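PDB 6IKX: UTP--glucose-1-phosphate uridylyltransferase from Acinetobacter baumannii, which catalyses the transfer of a uridylyl group from UTP to alpha-D-glucose 1-phosphate, giving UDP-glucose and diphosphate. Local coordinates for residues I51-H56 / S61-F66; T74-E77 / D83-A86; E193-P196 / A200-N203. The protein carries 1 engineered substitution. All blocks are in the same frame, centred on the assembly; numbering follows the deposited sequence.

Contact 1: residues I51-H56 / S61-F66; sequences IILVTH and SIENYF
The carboxylate of Glu63 meets the methyl group of Thr55: CG2 comes to it obliquely, tilted off the carboxylate plane, at 3.4 Å from Glu63 OE1. The two side chains approach from opposite directions. Next to it, within 61-66, are two more flat groups. Tyr65 CD2 lies 3.7 Å above one face of the Phe66 ring, shifted toward its rim, and Phe66 CE1 lies in the plane of the Tyr65 ring, at its edge. Thr55 OG1 points anti to its own backbone N (chi1 -157°), and this places CG2 between N and C. OG1 is 3.8 Å from Glu63 OE1, too far for a hydrogen bond. It is buried and has no hydrogen-bond partner in the model. The Glu63 chain bends at chi2 (138°), which turns its carboxylate to Thr55. Below the bend, Glu63 CG passes Leu53 CD1 at 4.2 Å. Leu53 CD1 also meets Ile62 CG2 at 3.9 Å, and the two side chains meet at a slant. The other oxygen, Glu63 OE2, lies close to OE2 of Glu63 of the third subunit. That closeness could raise the proton affinity of one carboxylate. Arg102 of the third subunit also packs on Glu63. The contact seals strand 50-55 against helix 60-65, whose short segments run nearly antiparallel (162°), with axes 10.7 Å apart. They form the first half of a beta-alpha-beta crossover that returns as strand 97-102, parallel to 50-55. Val98 of that strand covers Leu53 and Phe66. Ile36 and Val40 of helix 35-44 touch Phe66, and Ala43 touches Ile51.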
loop_
_atom_site.group_PDB
_atom_site.type_symbol
_atom_site.label_atom_id
_atom_site.label_comp_id
_atom_site.label_asym_id
_atom_site.label_seq_id
_atom_site.Cartn_x
_atom_site.Cartn_y
_atom_site.Cartn_z
ATOM N N ILE A 51 -21.756 -1.831 6.451
ATOM C CA ILE A 51 -20.818 -2.961 6.191
ATOM C C ILE A 51 -19.623 -2.760 7.116
ATOM O O ILE A 51 -18.936 -1.746 6.994
ATOM C CB ILE A 51 -20.451 -3.038 4.698
ATOM C CG1 ILE A 51 -21.672 -3.425 3.854
ATOM C CG2 ILE A 51 -19.295 -4.009 4.451
ATOM C CD1 ILE A 51 -22.307 -4.735 4.272
ATOM N N ILE A 52 -19.439 -3.644 8.088
ATOM C CA ILE A 52 -18.332 -3.534 9.082
ATOM C C ILE A 52 -17.278 -4.573 8.713
ATOM O O ILE A 52 -17.487 -5.750 9.068
ATOM C CB ILE A 52 -18.855 -3.713 10.516
ATOM C CG1 ILE A 52 -20.078 -2.824 10.762
ATOM C CG2 ILE A 52 -17.740 -3.453 11.533
ATOM C CD1 ILE A 52 -20.745 -3.025 12.106
ATOM N N LEU A 53 -16.243 -4.168 7.969
ATOM C CA LEU A 53 -15.120 -5.063 7.548
ATOM C C LEU A 53 -14.163 -5.228 8.748
ATOM O O LEU A 53 -13.622 -4.209 9.189
ATOM C CB LEU A 53 -14.354 -4.415 6.380
ATOM C CG LEU A 53 -15.132 -4.125 5.107
ATOM C CD1 LEU A 53 -14.252 -3.461 4.080
ATOM C CD2 LEU A 53 -15.729 -5.373 4.522
ATOM N N VAL A 54 -13.964 -6.429 9.285
ATOM C CA VAL A 54 -12.887 -6.668 10.289
ATOM C C VAL A 54 -11.664 -7.078 9.483
ATOM O O VAL A 54 -11.700 -8.167 8.859
ATOM C CB VAL A 54 -13.277 -7.727 11.338
ATOM C CG1 VAL A 54 -12.242 -7.843 12.433
ATOM C CG2 VAL A 54 -14.607 -7.397 11.968
ATOM N N THR A 55 -10.634 -6.239 9.451
ATOM C CA THR A 55 -9.611 -6.400 8.387
ATOM C C THR A 55 -8.175 -6.511 8.933
ATOM O O THR A 55 -7.905 -6.434 10.133
ATOM C CB THR A 55 -9.830 -5.325 7.303
ATOM O OG1 THR A 55 -9.228 -5.815 6.101
ATOM C CG2 THR A 55 -9.317 -3.951 7.665
ATOM N N HIS A 56 -7.285 -6.789 8.013
ATOM C CA HIS A 56 -5.828 -6.931 8.211
ATOM C C HIS A 56 -5.162 -5.800 7.438
ATOM O O HIS A 56 -5.700 -5.429 6.337
ATOM C CB HIS A 56 -5.420 -8.329 7.740
ATOM C CG HIS A 56 -4.010 -8.697 8.011
ATOM N ND1 HIS A 56 -3.062 -8.736 7.009
ATOM C CD2 HIS A 56 -3.389 -9.051 9.148
ATOM C CE1 HIS A 56 -1.905 -9.102 7.522
ATOM N NE2 HIS A 56 -2.083 -9.301 8.836
ATOM N N SER A 61 -6.938 -3.083 -0.484
ATOM C CA SER A 61 -7.623 -3.143 -1.794
ATOM C C SER A 61 -9.116 -3.461 -1.592
ATOM O O SER A 61 -9.919 -3.150 -2.485
ATOM C CB SER A 61 -6.944 -4.119 -2.702
ATOM O OG SER A 61 -7.072 -5.436 -2.215
ATOM N N ILE A 62 -9.498 -4.072 -0.475
ATOM C CA ILE A 62 -10.941 -4.314 -0.182
ATOM C C ILE A 62 -11.622 -2.965 0.100
ATOM O O ILE A 62 -12.705 -2.733 -0.411
ATOM C CB ILE A 62 -11.134 -5.307 0.987
ATOM C CG1 ILE A 62 -10.397 -6.637 0.777
ATOM C CG2 ILE A 62 -12.622 -5.531 1.217
ATOM C CD1 ILE A 62 -10.600 -7.658 1.899
ATOM N N GLU A 63 -11.074 -2.160 1.002
ATOM C CA GLU A 63 -11.598 -0.817 1.333
ATOM C C GLU A 63 -11.594 0.044 0.069
ATOM O O GLU A 63 -12.547 0.844 -0.125
ATOM C CB GLU A 63 -10.774 -0.184 2.445
ATOM C CG GLU A 63 -11.039 -0.847 3.780
ATOM C CD GLU A 63 -9.805 -1.096 4.638
ATOM O OE1 GLU A 63 -9.303 -2.272 4.655
ATOM O OE2 GLU A 63 -9.370 -0.136 5.313
ATOM N N ASN A 64 -10.577 -0.122 -0.781
ATOM C CA ASN A 64 -10.381 0.744 -1.969
ATOM C C ASN A 64 -11.469 0.405 -3.008
ATOM O O ASN A 64 -11.960 1.339 -3.665
ATOM C CB ASN A 64 -8.941 0.671 -2.467
ATOM C CG ASN A 64 -7.981 1.373 -1.530
ATOM O OD1 ASN A 64 -8.385 2.251 -0.774
ATOM N ND2 ASN A 64 -6.704 1.017 -1.599
ATOM N N TYR A 65 -11.911 -0.843 -3.050
ATOM C CA TYR A 65 -12.973 -1.310 -3.962
ATOM C C TYR A 65 -14.273 -0.528 -3.692
ATOM O O TYR A 65 -15.032 -0.320 -4.674
ATOM C CB TYR A 65 -13.104 -2.838 -3.895
ATOM C CG TYR A 65 -13.961 -3.388 -5.011
ATOM C CD1 TYR A 65 -13.465 -3.478 -6.297
ATOM C CD2 TYR A 65 -15.307 -3.685 -4.798
ATOM C CE1 TYR A 65 -14.270 -3.900 -7.346
ATOM C CE2 TYR A 65 -16.128 -4.114 -5.827
ATOM C CZ TYR A 65 -15.599 -4.213 -7.100
ATOM O OH TYR A 65 -16.372 -4.653 -8.106
ATOM N N PHE A 66 -14.551 -0.102 -2.449
ATOM C CA PHE A 66 -15.869 0.508 -2.099
ATOM C C PHE A 66 -15.726 2.020 -1.949
ATOM O O PHE A 66 -16.713 2.633 -1.543
ATOM C CB PHE A 66 -16.484 -0.165 -0.871
ATOM C CG PHE A 66 -16.822 -1.614 -1.130
ATOM C CD1 PHE A 66 -17.945 -1.958 -1.861
ATOM C CD2 PHE A 66 -15.972 -2.626 -0.730
ATOM C CE1 PHE A 66 -18.227 -3.276 -2.174
ATOM C CE2 PHE A 66 -16.278 -3.949 -0.990
ATOM C CZ PHE A 66 -17.397 -4.275 -1.724
#

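Contact 2: residues T74-E77 / D83-A86; sequences TTLE and DLLA
Leu76 presses on two leucines of the next helix, and each part of its side chain has its own partner. Its CB meets Leu85 CB at 4.1 Å. CG is anti to the carbonyl carbon (chi1 -80°), and the two methyls part toward different residues of helix 82-87. One branch, CD1, comes down on the backbone of Leu85, 3.6 Å from Leu85 CA and 3.8 Å from Leu85 N. The other branch, CD2, reaches Leu84 CD1 at 3.7 Å, where the two side chains lie nearly perpendicular. One methyl of Leu76 thus serves each of the two leucines. Leu85 also points at helix 70-78, and with CG anti to N (chi1 173°) its tip lies beside Glu77. Its CD2 lies against the stem of Glu77, 3.9 Å from Glu77 CG, and 3.7 Å from Glu77 OE2. That pair is an apolar methyl beside a carboxylate at the more exposed side. Lys81, a UTP-binding residue, and Ile88 also touch Leu76. Thr14 of a second subunit, also UTP-binding, packs on Leu76 and Leu84. Leu12 of the same subunit, another UTP-binding residue, packs on Thr75. Helix 70-78 and helix 82-87 are two short consecutive helices joined by a tight connection, on an arm far from the chain centre that meets this second subunit.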
loop_
_atom_site.group_PDB
_atom_site.type_symbol
_atom_site.label_atom_id
_atom_site.label_comp_id
_atom_site.label_asym_id
_atom_site.label_seq_id
_atom_site.Cartn_x
_atom_site.Cartn_y
_atom_site.Cartn_z
ATOM N N THR A 74 -10.753 9.725 -13.902
ATOM C CA THR A 74 -10.335 10.715 -14.907
ATOM C C THR A 74 -9.792 9.969 -16.127
ATOM O O THR A 74 -10.122 10.395 -17.225
ATOM C CB THR A 74 -9.486 11.864 -14.356
ATOM O OG1 THR A 74 -8.359 11.874 -15.221
ATOM C CG2 THR A 74 -9.117 11.791 -12.892
ATOM N N THR A 75 -9.127 8.831 -15.978
ATOM C CA THR A 75 -8.766 7.989 -17.143
ATOM C C THR A 75 -10.052 7.630 -17.891
ATOM O O THR A 75 -10.040 7.772 -19.113
ATOM C CB THR A 75 -8.016 6.714 -16.754
ATOM O OG1 THR A 75 -6.853 7.048 -15.999
ATOM C CG2 THR A 75 -7.612 5.887 -17.957
ATOM N N LEU A 76 -11.101 7.192 -17.177
ATOM C CA LEU A 76 -12.396 6.716 -17.753
ATOM C C LEU A 76 -13.149 7.862 -18.449
ATOM O O LEU A 76 -13.845 7.575 -19.449
ATOM C CB LEU A 76 -13.297 6.118 -16.665
ATOM C CG LEU A 76 -13.008 4.692 -16.210
ATOM C CD1 LEU A 76 -13.997 4.269 -15.132
ATOM C CD2 LEU A 76 -13.094 3.717 -17.353
ATOM N N GLU A 77 -13.100 9.078 -17.895
ATOM C CA GLU A 77 -13.684 10.297 -18.525
ATOM C C GLU A 77 -12.935 10.635 -19.822
ATOM O O GLU A 77 -13.556 10.626 -20.883
ATOM C CB GLU A 77 -13.574 11.502 -17.606
ATOM C CG GLU A 77 -14.853 11.865 -16.898
ATOM C CD GLU A 77 -14.554 12.633 -15.630
ATOM O OE1 GLU A 77 -13.659 13.515 -15.680
ATOM O OE2 GLU A 77 -15.153 12.295 -14.588
ATOM N N ASP A 83 -20.512 5.177 -19.307
ATOM C CA ASP A 83 -21.395 4.145 -18.687
ATOM C C ASP A 83 -20.564 3.364 -17.656
ATOM O O ASP A 83 -21.123 2.991 -16.618
ATOM C CB ASP A 83 -22.103 3.260 -19.724
ATOM N N LEU A 84 -19.259 3.191 -17.893
ATOM C CA LEU A 84 -18.371 2.398 -17.016
ATOM C C LEU A 84 -18.131 3.186 -15.735
ATOM O O LEU A 84 -18.343 2.665 -14.643
ATOM C CB LEU A 84 -17.038 2.164 -17.729
ATOM C CG LEU A 84 -16.549 0.725 -17.847
ATOM C CD1 LEU A 84 -15.090 0.744 -18.289
ATOM C CD2 LEU A 84 -16.736 -0.055 -16.556
ATOM N N LEU A 85 -17.671 4.414 -15.899
ATOM C CA LEU A 85 -17.448 5.364 -14.789
ATOM C C LEU A 85 -18.686 5.422 -13.883
ATOM O O LEU A 85 -18.545 5.698 -12.662
ATOM C CB LEU A 85 -17.175 6.712 -15.434
ATOM C CG LEU A 85 -17.072 7.887 -14.487
ATOM C CD1 LEU A 85 -15.788 7.796 -13.675
ATOM C CD2 LEU A 85 -17.115 9.175 -15.279
ATOM N N ALA A 86 -19.867 5.218 -14.451
ATOM C CA ALA A 86 -21.130 5.281 -13.688
ATOM C C ALA A 86 -21.276 3.996 -12.868
ATOM O O ALA A 86 -21.767 4.095 -11.714
ATOM C CB ALA A 86 -22.296 5.510 -14.617
#

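Contact 3: residues E193-P196 / A200-N203; sequences EKPP and APSN
Ser202 OG, beside the Pro201 that packs on Pro195, is gripped by two backbone groups: it donates to Val174 O and accepts from Leu204 N. The second bond, from the N-H two residues on, makes an ST turn at the start of strand 204-207. The motif here is the Glu-Lys-Pro motif familiar in sugar-1-phosphate nucleotidyltransferases of the GT-A-like fold, followed by a loop that returns to the next strand. Glu193 of this motif binds UDP-glucose. It has no role in the packing itself, which belongs to the prolines and Ala200. Pro195 meets Ala200 through CB and CG. Its CG meets Ala200 CB at 3.7 Å and lies 4.0 Å from Ala200 CA. The neighbouring ring atom, Pro195 CB, is 3.9 Å from that same Ala200 CA. Both sides are apolar, and Pro195 is buried, while Ala200 is more exposed. Further out, Pro196 O is 3.7 Å from Ala200 N, too long for a hydrogen bond. The two segments are thus joined by hydrophobic packing alone. Strand 172-175 provides the floor: Ile173 touches Pro195, Pro201 and Ser202, and Asp175 touches Pro201. Gly172, which also binds UDP-glucose, is close by. Lys194 has a left-handed backbone conformation just before Pro195, and its backbone bonds with Tyr171. Asn203 bonds through its backbone to Val163. Backbone bonds thus tie both ends of the loop; its first end carries Glu193 of the UDP-glucose site. At the far end of the contact the two proline rings meet loosely, with Pro195 CB 4.3 Å from Pro201 CD.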
loop_
_atom_site.group_PDB
_atom_site.type_symbol
_atom_site.label_atom_id
_atom_site.label_comp_id
_atom_site.label_asym_id
_atom_site.label_seq_id
_atom_site.Cartn_x
_atom_site.Cartn_y
_atom_site.Cartn_z
ATOM N N GLU A 193 -18.295 -29.954 15.209
ATOM C CA GLU A 193 -17.195 -29.902 14.202
ATOM C C GLU A 193 -16.946 -31.296 13.578
ATOM O O GLU A 193 -16.507 -32.207 14.292
ATOM C CB GLU A 193 -15.897 -29.358 14.811
ATOM C CG GLU A 193 -15.723 -27.850 14.727
ATOM C CD GLU A 193 -16.450 -27.179 13.566
ATOM O OE1 GLU A 193 -16.062 -27.456 12.387
ATOM O OE2 GLU A 193 -17.434 -26.400 13.838
ATOM N N LYS A 194 -17.185 -31.440 12.267
ATOM C CA LYS A 194 -16.735 -32.599 11.443
ATOM C C LYS A 194 -17.079 -33.885 12.183
ATOM O O LYS A 194 -16.208 -34.615 12.634
ATOM C CB LYS A 194 -15.231 -32.497 11.167
ATOM C CG LYS A 194 -14.588 -31.190 11.615
ATOM C CD LYS A 194 -13.386 -30.814 10.801
ATOM C CE LYS A 194 -13.767 -30.348 9.415
ATOM N NZ LYS A 194 -12.547 -30.142 8.609
ATOM N N PRO A 195 -18.373 -34.201 12.366
ATOM C CA PRO A 195 -18.739 -35.431 13.053
ATOM C C PRO A 195 -18.431 -36.590 12.103
ATOM O O PRO A 195 -18.492 -36.421 10.880
ATOM C CB PRO A 195 -20.239 -35.227 13.337
ATOM C CG PRO A 195 -20.711 -34.380 12.171
ATOM C CD PRO A 195 -19.539 -33.467 11.855
ATOM N N PRO A 196 -18.061 -37.784 12.631
ATOM C CA PRO A 196 -17.882 -38.982 11.801
ATOM C C PRO A 196 -19.123 -39.409 11.003
ATOM O O PRO A 196 -20.208 -39.389 11.543
ATOM C CB PRO A 196 -17.527 -40.082 12.816
ATOM C CG PRO A 196 -17.956 -39.522 14.165
ATOM C CD PRO A 196 -17.749 -38.030 14.052
ATOM N N ALA A 200 -23.416 -38.257 12.883
ATOM C CA ALA A 200 -23.782 -36.827 12.706
ATOM C C ALA A 200 -25.182 -36.573 13.264
ATOM O O ALA A 200 -26.117 -37.314 12.961
ATOM C CB ALA A 200 -23.700 -36.414 11.252
ATOM N N PRO A 201 -25.361 -35.525 14.102
ATOM C CA PRO A 201 -26.670 -35.193 14.667
ATOM C C PRO A 201 -27.743 -34.848 13.633
ATOM O O PRO A 201 -28.881 -34.918 14.000
ATOM C CB PRO A 201 -26.469 -33.943 15.526
ATOM C CG PRO A 201 -24.986 -33.603 15.441
ATOM C CD PRO A 201 -24.289 -34.673 14.627
ATOM N N SER A 202 -27.329 -34.453 12.424
ATOM C CA SER A 202 -28.180 -34.136 11.249
ATOM C C SER A 202 -27.305 -34.123 9.985
ATOM O O SER A 202 -26.092 -34.388 10.099
ATOM C CB SER A 202 -28.878 -32.817 11.435
ATOM O OG SER A 202 -28.005 -31.729 11.176
ATOM N N ASN A 203 -27.883 -33.781 8.828
ATOM C CA ASN A 203 -27.111 -33.535 7.582
ATOM C C ASN A 203 -27.076 -32.026 7.276
ATOM O O ASN A 203 -26.849 -31.658 6.094
ATOM C CB ASN A 203 -27.697 -34.327 6.415
ATOM C CG ASN A 203 -29.040 -33.780 6.001
ATOM O OD1 ASN A 203 -29.686 -33.075 6.773
ATOM N ND2 ASN A 203 -29.452 -34.081 4.787
#

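In the fold
The three contacts follow one another along the chain, each closing before the next opens. All lie within the one nucleotidyltransferase range. Contact 1 and contact 2 are on the same side of the chain centre, with centres about 22 Å apart and nearest atoms about 10 Å apart. Helix 60-65 runs on to helix 70-78, so the core of the fold leads directly into the helical arm. Both contacts touch the second subunit. Contact 3 lies on the opposite side, with its centre about 34 Å from that of contact 1 and 51 Å from that of contact 2. Its first segment holds Glu193 of the UDP-glucose site, while the arm reaches UTP-binding residues of a neighbouring subunit.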